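Local atomic coordinates of N-acetylmuramoyl-l-alanine amidase (Bartonella henselae, PDB entry 3NE8), a protein that probably hydrolyses the amide bond between N-acetylmuramic acid and L-alanine in peptidoglycan as a zinc-dependent amidase, remodelling the cell wall during division. Residues H145-N150 / R221-Y226. Sequence-based numbering, arbitrary orientation. Where two conformers were deposited one is given.
Sequences HAFSIN and RQFAEY
Phe223 and Tyr226 reach from helix 206-227 to Phe147 and Asn150 of helix 135-161, packing two roughly antiparallel helices of the mixed alpha/beta amidase fold. The short helical segments run at 145° to each other with axes 11.6 Å apart, a wide spacing bridged by three aromatic side chains and Asn150. In both Phe223 and Tyr226, CG lies anti to the backbone N (chi1 -175° in Phe223), which sends both rings out toward helix 135-161. The Asn150 side chain runs aslant to both, its amide plane 28° from each ring. Asn150 OD1 meets the edge of the Phe223 ring, 3.3 Å from Phe223 CD1, a polar approach to a ring C-H rather than a classical hydrogen bond; a bound glycerol, probably from crystallisation, hydrogen-bonds to the same oxygen. Also at this ring's edge, Phe223 CZ lies 3.9 Å from Phe147 CB, while the Phe147 ring carries a cation-pi contact with Arg227. The Tyr226 hydroxyl passes beyond this pair of helices to hydrogen-bond with Ala146 O of the second subunit, and the reciprocal bond links the packing to the dimer interface. At the edge of the Phe147 ring, near its plane, Tyr226 CE2 lies 3.7 Å from Phe147 CE1.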
# COMPACT_ATOMS: atom_id res chain seq x y z
N HIS A 145 -2.65 -10.38 -2.98
CA HIS A 145 -3.80 -9.83 -2.29
C HIS A 145 -3.47 -8.48 -1.65
O HIS A 145 -4.28 -7.56 -1.67
CB HIS A 145 -4.32 -10.82 -1.26
CG HIS A 145 -5.70 -10.50 -0.80
ND1 HIS A 145 -6.03 -10.36 0.53
CD2 HIS A 145 -6.84 -10.28 -1.50
CE1 HIS A 145 -7.32 -10.07 0.63
NE2 HIS A 145 -7.83 -10.01 -0.58
N ALA A 146 -2.28 -8.37 -1.07
CA ALA A 146 -1.85 -7.09 -0.50
C ALA A 146 -1.91 -5.99 -1.56
O ALA A 146 -2.36 -4.88 -1.29
CB ALA A 146 -0.45 -7.20 0.08
N PHE A 147 -1.48 -6.31 -2.78
CA PHE A 147 -1.52 -5.35 -3.87
C PHE A 147 -2.95 -5.03 -4.29
O PHE A 147 -3.28 -3.87 -4.52
CB PHE A 147 -0.72 -5.84 -5.07
CG PHE A 147 0.77 -5.75 -4.88
CD1 PHE A 147 1.35 -4.58 -4.42
CD2 PHE A 147 1.59 -6.83 -5.18
CE1 PHE A 147 2.73 -4.50 -4.25
CE2 PHE A 147 2.96 -6.75 -5.03
CZ PHE A 147 3.53 -5.58 -4.55
N SER A 148 -3.81 -6.04 -4.37
CA SER A 148 -5.21 -5.81 -4.73
C SER A 148 -5.89 -4.85 -3.76
O SER A 148 -6.61 -3.93 -4.16
CB SER A 148 -5.99 -7.12 -4.76
OG SER A 148 -5.40 -8.03 -5.68
N ILE A 149 -5.66 -5.08 -2.48
CA ILE A 149 -6.20 -4.26 -1.40
C ILE A 149 -5.69 -2.82 -1.51
O ILE A 149 -6.44 -1.85 -1.38
CB ILE A 149 -5.81 -4.84 0.00
CG1 ILE A 149 -6.49 -6.20 0.26
CG2 ILE A 149 -6.16 -3.87 1.12
CD1 ILE A 149 -8.01 -6.13 0.32
N ASN A 150 -4.38 -2.70 -1.71
CA ASN A 150 -3.77 -1.39 -1.85
C ASN A 150 -4.41 -0.61 -2.99
O ASN A 150 -4.78 0.55 -2.84
CB ASN A 150 -2.26 -1.52 -2.08
CG ASN A 150 -1.61 -0.19 -2.35
OD1 ASN A 150 -1.53 0.25 -3.48
ND2 ASN A 150 -1.15 0.47 -1.29
N ARG A 221 -1.69 5.16 -12.08
CA ARG A 221 -0.36 5.78 -12.12
C ARG A 221 0.31 5.76 -10.74
O ARG A 221 1.50 5.49 -10.62
CB ARG A 221 -0.46 7.21 -12.65
CG ARG A 221 -1.05 7.30 -14.05
CD ARG A 221 0.00 7.16 -15.14
NE ARG A 221 0.68 5.87 -15.11
CZ ARG A 221 2.00 5.72 -15.16
NH1 ARG A 221 2.79 6.78 -15.25
NH2 ARG A 221 2.53 4.51 -15.14
N GLN A 222 -0.46 6.07 -9.70
CA GLN A 222 0.09 6.06 -8.34
C GLN A 222 0.48 4.64 -7.94
O GLN A 222 1.52 4.42 -7.33
CB GLN A 222 -0.94 6.61 -7.36
CG GLN A 222 -1.16 8.11 -7.49
CD GLN A 222 -2.11 8.63 -6.44
OE1 GLN A 222 -3.10 7.98 -6.11
NE2 GLN A 222 -1.81 9.81 -5.89
N PHE A 223 -0.35 3.67 -8.29
CA PHE A 223 -0.06 2.27 -8.00
C PHE A 223 1.19 1.79 -8.74
O PHE A 223 2.02 1.08 -8.17
CB PHE A 223 -1.29 1.45 -8.38
CG PHE A 223 -1.21 -0.01 -8.03
CD1 PHE A 223 -1.19 -0.43 -6.71
CD2 PHE A 223 -1.22 -0.96 -9.04
CE1 PHE A 223 -1.17 -1.78 -6.40
CE2 PHE A 223 -1.19 -2.31 -8.74
CZ PHE A 223 -1.16 -2.72 -7.41
N ALA A 224 1.34 2.21 -10.00
CA ALA A 224 2.52 1.87 -10.77
C ALA A 224 3.78 2.43 -10.11
O ALA A 224 4.81 1.75 -10.01
CB ALA A 224 2.40 2.41 -12.19
N GLU A 225 3.72 3.68 -9.68
CA GLU A 225 4.89 4.29 -9.07
C GLU A 225 5.28 3.55 -7.79
O GLU A 225 6.47 3.35 -7.53
CB GLU A 225 4.65 5.78 -8.80
CG GLU A 225 4.57 6.61 -10.07
CD GLU A 225 4.05 8.02 -9.84
OE1 GLU A 225 3.69 8.34 -8.69
OE2 GLU A 225 4.01 8.80 -10.82
N TYR A 226 4.29 3.13 -7.02
CA TYR A 226 4.51 2.35 -5.82
C TYR A 226 5.14 1.00 -6.15
O TYR A 226 6.17 0.63 -5.58
CB TYR A 226 3.18 2.17 -5.09
CG TYR A 226 3.17 1.07 -4.06
CD1 TYR A 226 4.03 1.09 -2.98
CD2 TYR A 226 2.27 0.02 -4.14
CE1 TYR A 226 4.03 0.08 -2.03
CE2 TYR A 226 2.26 -0.98 -3.20
CZ TYR A 226 3.14 -0.95 -2.15
OH TYR A 226 3.10 -1.97 -1.22